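Local coordinates for minor structural protein 5 (Lactococcus phage Tuc2009, PDB 5E7T) that probably serves as an accessory baseplate component of the phage tail, with a galactose-binding-like domain that may help the virion engage saccharides on its lactococcal host, at residues K120-I125 and T146-E151; Y231-D236 and Y259-S264; T95-P100 and G171-R176. One frame throughout, in Å; residues are numbered along the deposited sequence.

Interaction 1. Residues K120-I125 and T146-E151; sequences KEICTI and TIPPYE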
loop_
_atom_site.group_PDB
_atom_site.type_symbol
_atom_site.label_atom_id
_atom_site.label_comp_id
_atom_site.label_asym_id
_atom_site.label_seq_id
_atom_site.Cartn_x
_atom_site.Cartn_y
_atom_site.Cartn_z
ATOM N N LYS B 120 -58.351 17.327 -5.838
ATOM C CA LYS B 120 -58.580 17.618 -7.257
ATOM C C LYS B 120 -57.844 16.607 -8.145
ATOM O O LYS B 120 -56.707 16.263 -7.839
ATOM C CB LYS B 120 -58.249 19.098 -7.583
ATOM C CG LYS B 120 -58.333 19.514 -9.064
ATOM C CD LYS B 120 -59.722 19.317 -9.735
ATOM C CE LYS B 120 -59.770 19.727 -11.204
ATOM N NZ LYS B 120 -59.074 18.773 -12.121
ATOM N N GLU B 121 -58.533 16.057 -9.176
ATOM C CA GLU B 121 -57.971 15.066 -10.102
ATOM C C GLU B 121 -56.966 15.698 -11.029
ATOM O O GLU B 121 -57.169 16.826 -11.456
ATOM C CB GLU B 121 -59.065 14.312 -10.888
ATOM C CG GLU B 121 -59.695 15.037 -12.073
ATOM C CD GLU B 121 -61.207 15.186 -12.019
ATOM O OE1 GLU B 121 -61.851 14.918 -13.059
ATOM O OE2 GLU B 121 -61.744 15.608 -10.964
ATOM N N ILE B 122 -55.884 14.975 -11.322
ATOM C CA ILE B 122 -54.832 15.409 -12.217
ATOM C C ILE B 122 -55.059 14.678 -13.533
ATOM O O ILE B 122 -55.218 15.303 -14.571
ATOM C CB ILE B 122 -53.415 15.139 -11.596
ATOM C CG1 ILE B 122 -53.168 16.042 -10.369
ATOM C CG2 ILE B 122 -52.271 15.281 -12.635
ATOM C CD1 ILE B 122 -52.122 15.520 -9.339
ATOM N N CYS B 123 -55.090 13.355 -13.485
ATOM C CA CYS B 123 -55.251 12.513 -14.665
ATOM C C CYS B 123 -55.992 11.278 -14.231
ATOM O O CYS B 123 -55.530 10.537 -13.360
ATOM C CB CYS B 123 -53.893 12.172 -15.261
ATOM S SG CYS B 123 -53.993 11.444 -16.900
ATOM N N THR B 124 -57.185 11.097 -14.785
ATOM C CA THR B 124 -58.106 10.036 -14.394
ATOM C C THR B 124 -58.848 9.338 -15.562
ATOM O O THR B 124 -58.866 9.847 -16.692
ATOM C CB THR B 124 -59.084 10.654 -13.407
ATOM O OG1 THR B 124 -59.979 9.654 -12.914
ATOM C CG2 THR B 124 -59.847 11.830 -14.003
ATOM N N ILE B 125 -59.495 8.191 -15.251
ATOM C CA ILE B 125 -60.311 7.402 -16.164
ATOM C C ILE B 125 -61.373 6.643 -15.384
ATOM O O ILE B 125 -61.051 5.832 -14.519
ATOM C CB ILE B 125 -59.488 6.508 -17.130
ATOM C CG1 ILE B 125 -60.396 5.880 -18.211
ATOM C CG2 ILE B 125 -58.603 5.458 -16.389
ATOM C CD1 ILE B 125 -59.675 5.322 -19.306
ATOM N N THR B 146 -57.063 17.111 -18.742
ATOM C CA THR B 146 -56.301 18.362 -18.749
ATOM C C THR B 146 -55.686 18.594 -17.345
ATOM O O THR B 146 -56.396 18.609 -16.319
ATOM C CB THR B 146 -57.155 19.534 -19.211
ATOM O OG1 THR B 146 -57.715 19.219 -20.477
ATOM C CG2 THR B 146 -56.363 20.803 -19.334
ATOM N N ILE B 147 -54.356 18.742 -17.318
ATOM C CA ILE B 147 -53.593 18.950 -16.093
ATOM C C ILE B 147 -54.082 20.199 -15.367
ATOM O O ILE B 147 -54.103 21.283 -15.963
ATOM C CB ILE B 147 -52.060 18.932 -16.352
ATOM C CG1 ILE B 147 -51.609 17.623 -17.019
ATOM C CG2 ILE B 147 -51.273 19.209 -15.078
ATOM C CD1 ILE B 147 -51.933 16.332 -16.245
ATOM N N PRO B 148 -54.549 20.051 -14.105
ATOM C CA PRO B 148 -55.040 21.225 -13.367
ATOM C C PRO B 148 -53.883 22.124 -12.889
ATOM O O PRO B 148 -52.713 21.679 -12.822
ATOM C CB PRO B 148 -55.802 20.596 -12.202
ATOM C CG PRO B 148 -55.073 19.329 -11.945
ATOM C CD PRO B 148 -54.608 18.829 -13.273
ATOM N N PRO B 149 -54.177 23.396 -12.532
ATOM C CA PRO B 149 -53.101 24.272 -12.068
ATOM C C PRO B 149 -52.491 23.783 -10.763
ATOM O O PRO B 149 -53.188 23.158 -9.944
ATOM C CB PRO B 149 -53.780 25.634 -11.938
ATOM C CG PRO B 149 -55.182 25.331 -11.746
ATOM C CD PRO B 149 -55.467 24.108 -12.534
ATOM N N TYR B 150 -51.176 24.072 -10.583
ATOM C CA TYR B 150 -50.429 23.667 -9.405
ATOM C C TYR B 150 -51.103 24.164 -8.148
ATOM O O TYR B 150 -51.664 25.261 -8.147
ATOM C CB TYR B 150 -48.982 24.180 -9.458
ATOM C CG TYR B 150 -48.110 23.639 -10.576
ATOM C CD1 TYR B 150 -47.904 22.271 -10.730
ATOM C CD2 TYR B 150 -47.380 24.499 -11.391
ATOM C CE1 TYR B 150 -47.065 21.770 -11.731
ATOM C CE2 TYR B 150 -46.535 24.013 -12.392
ATOM C CZ TYR B 150 -46.372 22.645 -12.557
ATOM O OH TYR B 150 -45.545 22.169 -13.553
ATOM N N GLU B 151 -51.071 23.330 -7.094
ATOM C CA GLU B 151 -51.585 23.589 -5.741
ATOM C C GLU B 151 -50.436 24.117 -4.873
ATOM O O GLU B 151 -49.314 24.257 -5.375
ATOM C CB GLU B 151 -52.060 22.263 -5.132
ATOM C CG GLU B 151 -53.351 21.741 -5.710
ATOM C CD GLU B 151 -54.590 22.446 -5.201
ATOM O OE1 GLU B 151 -54.535 23.073 -4.118
ATOM O OE2 GLU B 151 -55.632 22.344 -5.882
#

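Interaction 2. Residues Y231-D236 and Y259-S264; sequences YRVYLD and YNVQVS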
loop_
_atom_site.group_PDB
_atom_site.type_symbol
_atom_site.label_atom_id
_atom_site.label_comp_id
_atom_site.label_asym_id
_atom_site.label_seq_id
_atom_site.Cartn_x
_atom_site.Cartn_y
_atom_site.Cartn_z
ATOM N N TYR B 231 -36.503 2.544 -42.617
ATOM C CA TYR B 231 -35.957 3.624 -41.768
ATOM C C TYR B 231 -36.902 4.081 -40.655
ATOM O O TYR B 231 -38.111 3.988 -40.806
ATOM C CB TYR B 231 -35.483 4.842 -42.604
ATOM C CG TYR B 231 -34.553 4.485 -43.742
ATOM C CD1 TYR B 231 -33.185 4.335 -43.530
ATOM C CD2 TYR B 231 -35.047 4.234 -45.017
ATOM C CE1 TYR B 231 -32.331 3.963 -44.566
ATOM C CE2 TYR B 231 -34.207 3.839 -46.053
ATOM C CZ TYR B 231 -32.848 3.700 -45.825
ATOM O OH TYR B 231 -32.026 3.313 -46.859
ATOM N N ARG B 232 -36.338 4.579 -39.532
ATOM C CA ARG B 232 -37.106 5.078 -38.385
ATOM C C ARG B 232 -36.677 6.488 -38.111
ATOM O O ARG B 232 -35.484 6.735 -37.945
ATOM C CB ARG B 232 -36.934 4.202 -37.134
ATOM C CG ARG B 232 -38.229 4.129 -36.368
ATOM C CD ARG B 232 -38.158 3.551 -34.968
ATOM N NE ARG B 232 -37.813 2.122 -34.850
ATOM C CZ ARG B 232 -38.472 1.100 -35.389
ATOM N NH1 ARG B 232 -39.469 1.312 -36.239
ATOM N NH2 ARG B 232 -38.099 -0.141 -35.131
ATOM N N VAL B 233 -37.644 7.420 -38.112
ATOM C CA VAL B 233 -37.418 8.851 -37.933
ATOM C C VAL B 233 -37.767 9.267 -36.528
ATOM O O VAL B 233 -38.885 9.045 -36.081
ATOM C CB VAL B 233 -38.138 9.667 -39.025
ATOM C CG1 VAL B 233 -38.048 11.168 -38.759
ATOM C CG2 VAL B 233 -37.580 9.321 -40.407
ATOM N N TYR B 234 -36.769 9.818 -35.820
ATOM C CA TYR B 234 -36.801 10.286 -34.426
ATOM C C TYR B 234 -36.782 11.811 -34.400
ATOM O O TYR B 234 -35.802 12.430 -34.828
ATOM C CB TYR B 234 -35.551 9.769 -33.668
ATOM C CG TYR B 234 -35.550 8.279 -33.407
ATOM C CD1 TYR B 234 -35.127 7.378 -34.381
ATOM C CD2 TYR B 234 -35.957 7.768 -32.181
ATOM C CE1 TYR B 234 -35.126 6.001 -34.145
ATOM C CE2 TYR B 234 -35.953 6.397 -31.932
ATOM C CZ TYR B 234 -35.549 5.514 -32.919
ATOM O OH TYR B 234 -35.587 4.157 -32.662
ATOM N N LEU B 235 -37.865 12.412 -33.911
ATOM C CA LEU B 235 -37.939 13.858 -33.776
ATOM C C LEU B 235 -37.811 14.096 -32.296
ATOM O O LEU B 235 -38.616 13.575 -31.526
ATOM C CB LEU B 235 -39.258 14.413 -34.326
ATOM C CG LEU B 235 -39.482 15.919 -34.177
ATOM C CD1 LEU B 235 -38.785 16.721 -35.280
ATOM C CD2 LEU B 235 -40.954 16.219 -34.125
ATOM N N ASP B 236 -36.727 14.793 -31.896
ATOM C CA ASP B 236 -36.374 15.145 -30.523
ATOM C C ASP B 236 -36.268 13.937 -29.610
ATOM O O ASP B 236 -36.764 13.967 -28.491
ATOM C CB ASP B 236 -37.346 16.206 -29.975
ATOM C CG ASP B 236 -37.166 17.569 -30.617
ATOM O OD1 ASP B 236 -35.988 17.982 -30.813
ATOM O OD2 ASP B 236 -38.206 18.263 -30.858
ATOM N N TYR B 259 -36.129 22.298 -33.790
ATOM C CA TYR B 259 -36.321 20.849 -33.711
ATOM C C TYR B 259 -35.017 20.118 -34.028
ATOM O O TYR B 259 -34.138 20.700 -34.679
ATOM C CB TYR B 259 -37.401 20.407 -34.715
ATOM C CG TYR B 259 -38.815 20.747 -34.297
ATOM C CD1 TYR B 259 -39.517 19.927 -33.423
ATOM C CD2 TYR B 259 -39.466 21.866 -34.807
ATOM C CE1 TYR B 259 -40.822 20.225 -33.041
ATOM C CE2 TYR B 259 -40.776 22.171 -34.436
ATOM C CZ TYR B 259 -41.442 21.362 -33.528
ATOM O OH TYR B 259 -42.719 21.656 -33.092
ATOM N N ASN B 260 -34.899 18.840 -33.582
ATOM C CA ASN B 260 -33.778 17.964 -33.925
ATOM C C ASN B 260 -34.340 16.665 -34.451
ATOM O O ASN B 260 -35.258 16.093 -33.867
ATOM C CB ASN B 260 -32.903 17.610 -32.764
ATOM C CG ASN B 260 -32.209 18.713 -32.084
ATOM O OD1 ASN B 260 -31.222 19.266 -32.590
ATOM N ND2 ASN B 260 -32.580 18.862 -30.821
ATOM N N VAL B 261 -33.752 16.177 -35.520
ATOM C CA VAL B 261 -34.150 14.946 -36.179
ATOM C C VAL B 261 -32.903 14.119 -36.437
ATOM O O VAL B 261 -31.828 14.645 -36.745
ATOM C CB VAL B 261 -35.041 15.187 -37.452
ATOM C CG1 VAL B 261 -34.427 16.210 -38.390
ATOM C CG2 VAL B 261 -35.378 13.898 -38.206
ATOM N N GLN B 262 -33.051 12.826 -36.223
ATOM C CA GLN B 262 -32.047 11.806 -36.457
ATOM C C GLN B 262 -32.821 10.593 -36.988
ATOM O O GLN B 262 -34.007 10.444 -36.664
ATOM C CB GLN B 262 -31.203 11.521 -35.199
ATOM C CG GLN B 262 -32.000 11.307 -33.930
ATOM C CD GLN B 262 -31.180 11.159 -32.684
ATOM O OE1 GLN B 262 -29.934 11.205 -32.701
ATOM N NE2 GLN B 262 -31.876 10.929 -31.569
ATOM N N VAL B 263 -32.195 9.812 -37.900
ATOM C CA VAL B 263 -32.813 8.641 -38.541
ATOM C C VAL B 263 -31.959 7.414 -38.260
ATOM O O VAL B 263 -30.739 7.528 -38.152
ATOM C CB VAL B 263 -32.981 8.846 -40.078
ATOM C CG1 VAL B 263 -33.703 7.669 -40.743
ATOM C CG2 VAL B 263 -33.668 10.175 -40.406
ATOM N N SER B 264 -32.599 6.244 -38.158
ATOM C CA SER B 264 -31.917 4.959 -38.028
ATOM C C SER B 264 -32.402 4.044 -39.175
ATOM O O SER B 264 -33.402 4.369 -39.825
ATOM C CB SER B 264 -32.203 4.338 -36.672
ATOM O OG SER B 264 -33.494 3.768 -36.672
HETATM O O HOH W 1 -34.389 13.068 -32.551
#

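Interaction 3. Residues T95-P100 and G171-R176; sequences TSWNVP and GSFTIR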
loop_
_atom_site.group_PDB
_atom_site.type_symbol
_atom_site.label_atom_id
_atom_site.label_comp_id
_atom_site.label_asym_id
_atom_site.label_seq_id
_atom_site.Cartn_x
_atom_site.Cartn_y
_atom_site.Cartn_z
ATOM N N THR B 95 -65.094 -10.458 -14.468
ATOM C CA THR B 95 -65.351 -11.892 -14.448
ATOM C C THR B 95 -66.419 -12.269 -13.427
ATOM O O THR B 95 -66.993 -13.362 -13.505
ATOM C CB THR B 95 -64.059 -12.653 -14.268
ATOM O OG1 THR B 95 -63.548 -12.415 -12.969
ATOM C CG2 THR B 95 -63.022 -12.255 -15.264
ATOM N N SER B 96 -66.686 -11.367 -12.477
ATOM C CA SER B 96 -67.658 -11.551 -11.397
ATOM C C SER B 96 -68.139 -10.192 -10.949
ATOM O O SER B 96 -67.320 -9.291 -10.784
ATOM C CB SER B 96 -67.012 -12.295 -10.226
ATOM O OG SER B 96 -67.531 -11.924 -8.960
ATOM N N TRP B 97 -69.450 -10.033 -10.754
ATOM C CA TRP B 97 -70.039 -8.769 -10.306
ATOM C C TRP B 97 -71.155 -9.067 -9.294
ATOM O O TRP B 97 -72.274 -9.391 -9.685
ATOM C CB TRP B 97 -70.530 -7.944 -11.510
ATOM C CG TRP B 97 -71.179 -6.638 -11.153
ATOM C CD1 TRP B 97 -72.501 -6.420 -10.919
ATOM C CD2 TRP B 97 -70.528 -5.366 -11.004
ATOM N NE1 TRP B 97 -72.707 -5.104 -10.565
ATOM C CE2 TRP B 97 -71.514 -4.434 -10.620
ATOM C CE3 TRP B 97 -69.201 -4.933 -11.126
ATOM C CZ2 TRP B 97 -71.228 -3.087 -10.419
ATOM C CZ3 TRP B 97 -68.915 -3.602 -10.910
ATOM C CH2 TRP B 97 -69.921 -2.692 -10.557
ATOM N N ASN B 98 -70.830 -9.003 -7.994
ATOM C CA ASN B 98 -71.767 -9.290 -6.901
ATOM C C ASN B 98 -72.079 -8.045 -6.119
ATOM O O ASN B 98 -71.525 -7.825 -5.045
ATOM C CB ASN B 98 -71.260 -10.424 -5.988
ATOM C CG ASN B 98 -70.720 -11.634 -6.733
ATOM O OD1 ASN B 98 -69.499 -11.859 -6.786
ATOM N ND2 ASN B 98 -71.612 -12.426 -7.340
ATOM N N VAL B 99 -72.944 -7.207 -6.692
ATOM C CA VAL B 99 -73.389 -5.944 -6.117
ATOM C C VAL B 99 -74.928 -5.997 -5.971
ATOM O O VAL B 99 -75.674 -5.932 -6.960
ATOM C CB VAL B 99 -72.885 -4.736 -6.942
ATOM C CG1 VAL B 99 -73.450 -3.430 -6.406
ATOM C CG2 VAL B 99 -71.363 -4.686 -6.974
ATOM N N PRO B 100 -75.409 -6.137 -4.721
ATOM C CA PRO B 100 -76.855 -6.265 -4.483
ATOM C C PRO B 100 -77.676 -5.017 -4.786
ATOM O O PRO B 100 -77.138 -4.010 -5.258
ATOM C CB PRO B 100 -76.935 -6.649 -3.001
ATOM C CG PRO B 100 -75.582 -7.102 -2.637
ATOM C CD PRO B 100 -74.664 -6.270 -3.462
ATOM N N GLY B 171 -70.790 -5.257 -1.328
ATOM C CA GLY B 171 -70.640 -5.346 -2.766
ATOM C C GLY B 171 -69.232 -5.775 -3.077
ATOM O O GLY B 171 -68.294 -5.408 -2.357
ATOM N N SER B 172 -69.077 -6.549 -4.153
ATOM C CA SER B 172 -67.765 -7.015 -4.630
ATOM C C SER B 172 -67.774 -7.310 -6.125
ATOM O O SER B 172 -68.827 -7.562 -6.705
ATOM C CB SER B 172 -67.282 -8.240 -3.851
ATOM O OG SER B 172 -68.297 -9.228 -3.805
ATOM N N PHE B 173 -66.602 -7.249 -6.746
ATOM C CA PHE B 173 -66.414 -7.602 -8.145
ATOM C C PHE B 173 -64.979 -8.053 -8.371
ATOM O O PHE B 173 -64.119 -7.799 -7.531
ATOM C CB PHE B 173 -66.832 -6.476 -9.130
ATOM C CG PHE B 173 -66.111 -5.158 -8.994
ATOM C CD1 PHE B 173 -64.864 -4.964 -9.579
ATOM C CD2 PHE B 173 -66.676 -4.109 -8.278
ATOM C CE1 PHE B 173 -64.191 -3.754 -9.429
ATOM C CE2 PHE B 173 -65.995 -2.904 -8.114
ATOM C CZ PHE B 173 -64.760 -2.736 -8.689
ATOM N N THR B 174 -64.730 -8.732 -9.490
ATOM C CA THR B 174 -63.395 -9.159 -9.879
ATOM C C THR B 174 -63.184 -8.574 -11.236
ATOM O O THR B 174 -64.065 -8.674 -12.088
ATOM C CB THR B 174 -63.254 -10.658 -9.809
ATOM O OG1 THR B 174 -63.733 -11.101 -8.528
ATOM C CG2 THR B 174 -61.843 -11.088 -10.006
ATOM N N ILE B 175 -62.070 -7.865 -11.400
ATOM C CA ILE B 175 -61.716 -7.131 -12.609
ATOM C C ILE B 175 -60.348 -7.529 -13.098
ATOM O O ILE B 175 -59.438 -7.755 -12.298
ATOM C CB ILE B 175 -61.832 -5.592 -12.374
ATOM C CG1 ILE B 175 -61.711 -4.787 -13.697
ATOM C CG2 ILE B 175 -60.867 -5.081 -11.290
ATOM C CD1 ILE B 175 -61.839 -3.258 -13.572
ATOM N N ARG B 176 -60.206 -7.612 -14.416
ATOM C CA ARG B 176 -58.953 -7.904 -15.075
ATOM C C ARG B 176 -58.544 -6.643 -15.799
ATOM O O ARG B 176 -59.387 -6.011 -16.432
ATOM C CB ARG B 176 -59.104 -9.080 -16.015
ATOM C CG ARG B 176 -59.202 -10.370 -15.239
ATOM C CD ARG B 176 -59.429 -11.532 -16.148
ATOM N NE ARG B 176 -59.380 -12.792 -15.417
ATOM C CZ ARG B 176 -59.498 -13.981 -15.993
ATOM N NH1 ARG B 176 -59.652 -14.076 -17.308
ATOM N NH2 ARG B 176 -59.454 -15.086 -15.262
#

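Interaction 1. Residues K120-I125 and T146-E151
Pro148 lays its ring against the backbone where Glu121 runs into Ile122. Its CG lies 3.3 Å from Glu121 O and its CD 3.6 Å from Ile122 CA, so much of the ring's contact is with main chain. Ile122 then uses its two branches separately. CG1 approaches Pro148 CG at 4.1 Å, the two side chains crossing at about a right angle, while CG2, turned opposite the backbone N, touches Ile147 CD1 at 3.8 Å. Tyr80 packs on both isoleucines.

A classic beta bulge interrupts strand 121-126, Ile122 and Cys123 sitting opposite the single residue Gln112 of strand 104-114. The bulged strand edges the four-stranded sheet, and the Ile147-Pro148 loop leaves the edge strand 139-146 of the five-stranded sheet. The contact therefore joins the rims of the two sheets of what is probably a galactose-binding-like jelly roll.

No hydrogen bond crosses between the segments. The polar element is local: Lys120, bent at chi2 (59°) and chi4 (74°), curls back and gives NZ to Glu121 O at 2.8 Å, in the carbonyl plane. That loop of side chain brings NZ 3.7 Å from Pro148 CB, on the exposed margin of the contact.

Interaction 2. Residues Y231-D236 and Y259-S264
Val233 sits between two valines of the neighbouring strand and offers one methyl to each: its CG1 meets Val261 CG2 at 3.9 Å, and its CG2 meets Val263 CG2 at 4.0 Å. With CG1 trans to the backbone N (chi1 173°), the two methyls fork toward these separate partners. Val263 turns its other methyl, CG1, to Tyr231 CB. Trp126 of a Minor structural protein 4 chain covers Val233 and Val263 and meets the Tyr231 ring edge-to-face, so this valine surface is completed by another protein.

Farther along the same face, the forked end of Leu235 reaches the Tyr259 ring, with CD1 3.8 Å from Tyr259 CD1 and CD2 only slightly more distant. Tyr259 OH bonds Lys254 N, five residues back, as in a tyrosine corner. Together with the strand order 238-243, 231-235, 258-265, 278-281, this is consistent with a fibronectin type III-like fold, in which the two segments would be the C and F strands.

Backbone bonds join them as an antiparallel ladder, with Arg232-Ser264 and Tyr234-Gln262 the hydrogen-bonded pairs. On their face the Tyr234 ring turns an edge to Ser264 OG, 3.7 Å from CE1. Tyr234 OH and Ser264 OG share Glu271 OE2 as partner, while Lys274 makes a cation-pi contact with the ring.

Where the ladder ends, Asp236 adopts a left-handed backbone conformation. Its N bonds Asn260 O at 2.8 Å, and its OD1 takes Asn260 N at 3.1 Å from above the carboxylate plane. OD2 comes 3.3 Å from Tyr259 CD1.

Interaction 3. Residues T95-P100 and G171-R176
Asn98 and Ser172 exchange two backbone hydrogen bonds, Asn98 N to Ser172 O at 2.8 Å and Ser172 N to Asn98 O at 2.9 Å. One step along, Thr174 N reaches Ser96 O at 2.9 Å. Thr174 O in turn accepts from Thr95 N at 3.1 Å, one residue before Ser96, at the corner where the chain passes to a different sheet or face.

That corner also brings Thr95 against Arg176. Its CG2 lies over one face of the guanidinium, toward the rim and 3.7 Å from Arg176 NE, while the extended arginine forms a salt bridge with Glu55 of the adjoining strand.

The pairing is antiparallel and joins strands 85-98 and 171-184 within the five-stranded sheet of a probable galactose-binding-like jelly roll. Ser96, Asn98, Ser172 and Thr174 line one face with small polar groups. Trp97 and Phe173, a non-hydrogen-bonded pair, occupy the other, directed at the second sheet.

These two aromatic side chains run alongside each other. With CG between its own backbone N and carbonyl carbon (chi1 60°), Phe173 swings its ring beside the indole, its CD2 3.5 Å from Trp97 CZ3. The planes are only 20° apart, but the rings are displaced until little of one lies over the other, the centroid of Phe173 5.2 Å from that of the six-membered ring of Trp97. Val99 CG2 rests over one face of the indole near its rim. Ile105 of strand 104-114 packs on Trp97 and Val99, and Phe108 meets the Phe173 ring.

From the N terminus, the chain first passes through residues 95-100, which wait for their partner until residues 171-176 return and interaction 3 closes a 70-residue loop. Interaction 1 opens and closes wholly within that excursion, with 20 residues between its segments. Both belong to the two-sheet domain: interaction 3 pairs neighbouring strands of the five-stranded sheet, and interaction 1 bridges the edges of the two sheets. The nearest atoms of interactions 1 and 3 are about 9 Å apart. Interaction 2 follows in series, spanning 22 residues and tying together the middle strands of a separate C-terminal sheet. Its centre lies about 47 Å from that of interaction 3, and no two contacts cross along the chain.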